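Local coordinates for uncharacterized protein (Bacteroides thetaiotaomicron, PDB 4QNI) that is of unknown function but is probably an auxiliary nutrient-binding lipoprotein built from two beta-rich domains, at residues T67-H72 with Y148-H153; Y93-A98 with V137-I142. All coordinates share one frame; numbering follows the deposited sequence.

Interaction 1: residues T67-H72 with Y148-H153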
loop_
_atom_site.group_PDB
_atom_site.type_symbol
_atom_site.label_atom_id
_atom_site.label_comp_id
_atom_site.label_asym_id
_atom_site.label_seq_id
_atom_site.Cartn_x
_atom_site.Cartn_y
_atom_site.Cartn_z
ATOM N N THR A 67 -7.828 25.934 26.064
ATOM C CA THR A 67 -8.977 26.496 25.368
ATOM C C THR A 67 -8.687 26.328 23.895
ATOM O O THR A 67 -7.752 26.936 23.377
ATOM C CB THR A 67 -9.235 27.952 25.781
ATOM O OG1 THR A 67 -9.495 27.996 27.180
ATOM C CG2 THR A 67 -10.401 28.582 25.020
ATOM N N VAL A 68 -9.459 25.479 23.230
ATOM C CA VAL A 68 -9.298 25.179 21.808
ATOM C C VAL A 68 -10.240 26.076 21.012
ATOM O O VAL A 68 -11.414 26.206 21.344
ATOM C CB VAL A 68 -9.527 23.674 21.519
ATOM C CG1 VAL A 68 -9.332 23.353 20.036
ATOM C CG2 VAL A 68 -8.607 22.817 22.382
ATOM N N HIS A 69 -9.704 26.694 19.973
ATOM C CA HIS A 69 -10.425 27.567 19.066
ATOM C C HIS A 69 -10.661 26.834 17.768
ATOM O O HIS A 69 -9.723 26.281 17.188
ATOM C CB HIS A 69 -9.657 28.868 18.859
ATOM C CG HIS A 69 -9.517 29.624 20.130
ATOM N ND1 HIS A 69 -10.402 30.620 20.465
ATOM C CD2 HIS A 69 -8.655 29.441 21.155
ATOM C CE1 HIS A 69 -10.017 31.055 21.653
ATOM N NE2 HIS A 69 -8.980 30.367 22.113
ATOM N N VAL A 70 -11.928 26.793 17.356
ATOM C CA VAL A 70 -12.433 26.081 16.189
ATOM C C VAL A 70 -13.104 27.100 15.269
ATOM O O VAL A 70 -13.827 27.967 15.749
ATOM C CB VAL A 70 -13.425 24.943 16.631
ATOM C CG1 VAL A 70 -14.228 24.390 15.458
ATOM C CG2 VAL A 70 -12.700 23.810 17.362
ATOM N N ALA A 71 -12.882 26.989 13.957
ATOM C CA ALA A 71 -13.502 27.918 13.022
ATOM C C ALA A 71 -13.918 27.216 11.741
ATOM O O ALA A 71 -13.419 26.133 11.432
ATOM C CB ALA A 71 -12.564 29.085 12.708
ATOM N N HIS A 72 -14.862 27.849 11.025
ATOM C CA HIS A 72 -15.358 27.450 9.714
ATOM C C HIS A 72 -14.160 27.460 8.765
ATOM O O HIS A 72 -13.313 28.336 8.895
ATOM C CB HIS A 72 -16.467 28.427 9.259
ATOM C CG HIS A 72 -17.098 28.070 7.948
ATOM N ND1 HIS A 72 -17.387 29.040 6.996
ATOM C CD2 HIS A 72 -17.473 26.861 7.466
ATOM C CE1 HIS A 72 -17.883 28.395 5.962
ATOM N NE2 HIS A 72 -17.951 27.081 6.195
ATOM N N TYR A 148 -2.503 31.537 21.987
ATOM C CA TYR A 148 -2.991 30.226 22.429
ATOM C C TYR A 148 -1.889 29.362 23.079
ATOM O O TYR A 148 -0.729 29.371 22.645
ATOM C CB TYR A 148 -3.628 29.455 21.247
ATOM C CG TYR A 148 -4.729 30.174 20.484
ATOM C CD1 TYR A 148 -5.381 31.280 21.028
ATOM C CD2 TYR A 148 -5.162 29.711 19.245
ATOM C CE1 TYR A 148 -6.376 31.956 20.321
ATOM C CE2 TYR A 148 -6.185 30.356 18.545
ATOM C CZ TYR A 148 -6.779 31.487 19.081
ATOM O OH TYR A 148 -7.779 32.135 18.396
ATOM N N ASN A 149 -2.288 28.601 24.122
ATOM C CA ASN A 149 -1.436 27.672 24.882
ATOM C C ASN A 149 -1.497 26.263 24.240
ATOM O O ASN A 149 -1.609 25.258 24.950
ATOM C CB ASN A 149 -1.865 27.637 26.363
ATOM N N TYR A 150 -1.426 26.214 22.885
ATOM C CA TYR A 150 -1.479 25.006 22.058
ATOM C C TYR A 150 -1.062 25.282 20.606
ATOM O O TYR A 150 -0.934 26.443 20.189
ATOM C CB TYR A 150 -2.895 24.400 22.088
ATOM C CG TYR A 150 -3.937 25.129 21.258
ATOM C CD1 TYR A 150 -4.092 24.859 19.899
ATOM C CD2 TYR A 150 -4.820 26.029 21.846
ATOM C CE1 TYR A 150 -5.093 25.465 19.148
ATOM C CE2 TYR A 150 -5.826 26.644 21.103
ATOM C CZ TYR A 150 -5.964 26.350 19.755
ATOM O OH TYR A 150 -6.946 26.947 19.003
ATOM N N VAL A 151 -0.903 24.194 19.823
ATOM C CA VAL A 151 -0.594 24.213 18.390
ATOM C C VAL A 151 -1.468 23.161 17.686
ATOM O O VAL A 151 -1.569 22.027 18.161
ATOM C CB VAL A 151 0.919 24.006 18.098
ATOM C CG1 VAL A 151 1.179 23.680 16.631
ATOM C CG2 VAL A 151 1.733 25.228 18.512
ATOM N N ALA A 152 -2.114 23.552 16.566
ATOM C CA ALA A 152 -2.875 22.638 15.719
ATOM C C ALA A 152 -1.887 21.641 15.134
ATOM O O ALA A 152 -0.793 22.042 14.733
ATOM C CB ALA A 152 -3.591 23.405 14.618
ATOM N N HIS A 153 -2.229 20.344 15.158
ATOM C CA HIS A 153 -1.371 19.255 14.687
ATOM C C HIS A 153 -0.633 19.603 13.392
ATOM O O HIS A 153 -1.288 20.056 12.443
ATOM C CB HIS A 153 -2.171 17.969 14.475
ATOM C CG HIS A 153 -1.323 16.741 14.561
ATOM N ND1 HIS A 153 -0.480 16.370 13.528
ATOM C CD2 HIS A 153 -1.198 15.851 15.571
ATOM C CE1 HIS A 153 0.122 15.270 13.939
ATOM N NE2 HIS A 153 -0.283 14.915 15.161
#
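The imidazole of H69 lies over one face of the Y148 phenol ring in an offset stack, the centroids 4.0 Å apart and the planes only 6° from parallel. CD2 of H69 sits above the middle of the tyrosine ring, whereas CZ of Y148 comes over the rim of the imidazole, 3.5 Å from H69 CD2. H69 CG is anti to its carbonyl carbon (chi1 -63°), which stands the ring out from strand 66-72 to meet the loop around Y148. Y150 comes from the same loop. With its CG tucked between its own N and carbonyl carbon, the Y150 ring reaches past the imidazole to the backbone, where its OH accepts a fairly straight hydrogen bond from H69 N (2.9 Å, 156°). The same hydroxyl also bonds to the carbonyl oxygen of V143. Farther back on this ring, CE2 packs tightly on T67 O at 3.0 Å and on V68 CA at 3.8 Å, while the side chain of Y150 also packs on I142 and on I13 of the second subunit. A serine in place of Y148 would probably leave the H69 imidazole without its stacking mate on that face and freer to turn about its CB-CG bond. The loop is thus fastened to the strand by aromatic side chains rather than by strand pairing: Y148 covers an imidazole face, and the buried hydroxyl of Y150 links an amide of strand 66-72 to the carbonyl of V143, satisfying both.

Interaction 2: residues Y93-A98 with V137-I142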
loop_
_atom_site.group_PDB
_atom_site.type_symbol
_atom_site.label_atom_id
_atom_site.label_comp_id
_atom_site.label_asym_id
_atom_site.label_seq_id
_atom_site.Cartn_x
_atom_site.Cartn_y
_atom_site.Cartn_z
ATOM N N TYR A 93 -19.285 19.571 -2.985
ATOM C CA TYR A 93 -19.834 19.461 -1.637
ATOM C C TYR A 93 -20.260 20.858 -1.250
ATOM O O TYR A 93 -19.503 21.811 -1.502
ATOM C CB TYR A 93 -18.803 18.893 -0.648
ATOM C CG TYR A 93 -18.386 17.478 -0.958
ATOM C CD1 TYR A 93 -19.225 16.405 -0.669
ATOM C CD2 TYR A 93 -17.137 17.202 -1.510
ATOM C CE1 TYR A 93 -18.844 15.095 -0.944
ATOM C CE2 TYR A 93 -16.742 15.891 -1.788
ATOM C CZ TYR A 93 -17.597 14.839 -1.494
ATOM O OH TYR A 93 -17.248 13.537 -1.783
ATOM N N GLU A 94 -21.480 21.019 -0.757
ATOM C CA GLU A 94 -21.975 22.350 -0.415
ATOM C C GLU A 94 -21.647 22.665 1.019
ATOM O O GLU A 94 -21.684 21.815 1.889
ATOM C CB GLU A 94 -23.476 22.505 -0.688
ATOM C CG GLU A 94 -23.831 22.541 -2.166
ATOM C CD GLU A 94 -23.307 23.709 -2.988
ATOM O OE1 GLU A 94 -23.322 24.864 -2.498
ATOM O OE2 GLU A 94 -22.914 23.465 -4.151
ATOM N N ASP A 95 -21.279 23.899 1.240
ATOM C CA ASP A 95 -20.849 24.433 2.521
ATOM C C ASP A 95 -22.034 24.711 3.467
ATOM O O ASP A 95 -22.656 25.760 3.415
ATOM C CB ASP A 95 -20.058 25.720 2.255
ATOM C CG ASP A 95 -19.268 26.216 3.435
ATOM O OD1 ASP A 95 -19.483 25.702 4.547
ATOM O OD2 ASP A 95 -18.413 27.114 3.239
HETATM N N MSE A 96 -22.258 23.794 4.379
HETATM C CA MSE A 96 -23.296 23.846 5.408
HETATM C C MSE A 96 -23.070 24.941 6.431
HETATM O O MSE A 96 -24.041 25.388 7.047
HETATM C CB MSE A 96 -23.310 22.515 6.137
HETATM C CG MSE A 96 -24.633 22.158 6.686
HETATM SE SE MSE A 96 -24.390 20.458 7.531
HETATM C CE MSE A 96 -26.216 20.009 7.641
ATOM N N GLY A 97 -21.806 25.322 6.644
ATOM C CA GLY A 97 -21.435 26.364 7.597
ATOM C C GLY A 97 -21.354 27.770 7.028
ATOM O O GLY A 97 -20.946 28.696 7.732
ATOM N N ALA A 98 -21.782 27.958 5.766
ATOM C CA ALA A 98 -21.751 29.270 5.115
ATOM C C ALA A 98 -22.650 30.287 5.833
ATOM O O ALA A 98 -23.609 29.907 6.520
ATOM C CB ALA A 98 -22.149 29.149 3.644
ATOM N N VAL A 137 -21.822 19.531 3.584
ATOM C CA VAL A 137 -20.611 19.258 4.335
ATOM C C VAL A 137 -20.392 20.400 5.344
ATOM O O VAL A 137 -20.605 21.575 4.999
ATOM C CB VAL A 137 -19.422 19.127 3.315
ATOM C CG1 VAL A 137 -18.098 19.601 3.883
ATOM C CG2 VAL A 137 -19.296 17.711 2.798
ATOM N N LEU A 138 -19.902 20.069 6.552
ATOM C CA LEU A 138 -19.559 21.099 7.513
ATOM C C LEU A 138 -18.036 21.143 7.614
ATOM O O LEU A 138 -17.459 20.212 8.186
ATOM C CB LEU A 138 -20.228 20.848 8.883
ATOM C CG LEU A 138 -19.929 21.877 9.984
ATOM C CD1 LEU A 138 -20.435 23.265 9.589
ATOM C CD2 LEU A 138 -20.525 21.415 11.340
ATOM N N PRO A 139 -17.356 22.179 7.035
ATOM C CA PRO A 139 -15.878 22.218 7.101
ATOM C C PRO A 139 -15.360 22.995 8.331
ATOM O O PRO A 139 -15.733 24.140 8.526
ATOM C CB PRO A 139 -15.503 22.900 5.787
ATOM C CG PRO A 139 -16.681 23.860 5.488
ATOM C CD PRO A 139 -17.890 23.336 6.277
ATOM N N LEU A 140 -14.501 22.366 9.156
ATOM C CA LEU A 140 -13.975 22.959 10.393
ATOM C C LEU A 140 -12.476 22.843 10.485
ATOM O O LEU A 140 -11.894 21.922 9.937
ATOM C CB LEU A 140 -14.582 22.267 11.656
ATOM C CG LEU A 140 -16.113 22.206 11.754
ATOM C CD1 LEU A 140 -16.552 21.147 12.728
ATOM C CD2 LEU A 140 -16.678 23.540 12.135
ATOM N N GLN A 141 -11.857 23.730 11.262
ATOM C CA GLN A 141 -10.424 23.683 11.507
ATOM C C GLN A 141 -10.114 24.085 12.934
ATOM O O GLN A 141 -10.857 24.866 13.537
ATOM C CB GLN A 141 -9.665 24.597 10.516
ATOM C CG GLN A 141 -10.059 26.064 10.633
ATOM C CD GLN A 141 -9.366 27.002 9.671
ATOM O OE1 GLN A 141 -9.989 27.920 9.115
ATOM N NE2 GLN A 141 -8.063 26.838 9.496
ATOM N N ILE A 142 -8.999 23.547 13.467
ATOM C CA ILE A 142 -8.421 23.976 14.736
ATOM C C ILE A 142 -7.653 25.258 14.398
ATOM O O ILE A 142 -6.844 25.240 13.471
ATOM C CB ILE A 142 -7.524 22.910 15.401
ATOM C CG1 ILE A 142 -8.268 21.555 15.698
ATOM C CG2 ILE A 142 -6.814 23.504 16.623
ATOM C CD1 ILE A 142 -9.477 21.574 16.605
#
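The side chain of Y93 starts against V137: its CB lies 3.7 Å from V137 CG2, its CG is slightly farther away, and CD1 is again 3.7 Å from that methyl. Beyond CD1 the ring leaves V137 and runs among L77 and L80 of helix 74-85, with K135 in a cation-pi contact and the OH in a weak hydrogen bond to R84. Next to this apolar touch, the backbones form a parallel bridge between D95 and V137. V137 N donates to E94 O at 2.8 Å, nearly in line with the carbonyl bond (171°), and V137 O receives M96 N, also at 2.8 Å but tilted 25° from the carbonyl plane. At M96 the chain leaves the strand in a type I turn, D95 to A98. CG of D95 is anti to its own N (chi1 -166°), bringing OD1 to 3.3 Å from P139 CD; the two side chains cross at about a right angle. That oxygen takes a weak bond from G97 N, as in an Asx turn, and its stronger partner is H72. L138 CD1 rests 3.8 Å from G97 CA, and the extended M96 side chain, a selenomethionine, passes loosely by L138 toward I130 and I165. Both polar backbone atoms of V137 are therefore satisfied in a buried setting, and the carboxylate of D95 joins the turn to strand 66-72.

The centres of the two contacts are about 17 Å apart; both involve the mixed sheet in which strands 66-72 and 135-142 are antiparallel neighbours. Interaction 2 is buried within the sheet, with helix 74-85 packed against Y93 and D95, and relies on backbone pairing and aliphatic packing. Interaction 1 is only partly buried and lies farther from the centre of the chain, where aromatic side chains hold a loop; just beyond it, V151 and A152 pair with a strand of the second subunit, continuing the sheet across the interface. The two meet where H72 NE2 is 2.6 Å from D95 OD1 and A71 O is 2.9 Å from Q141 N, both probable hydrogen bonds.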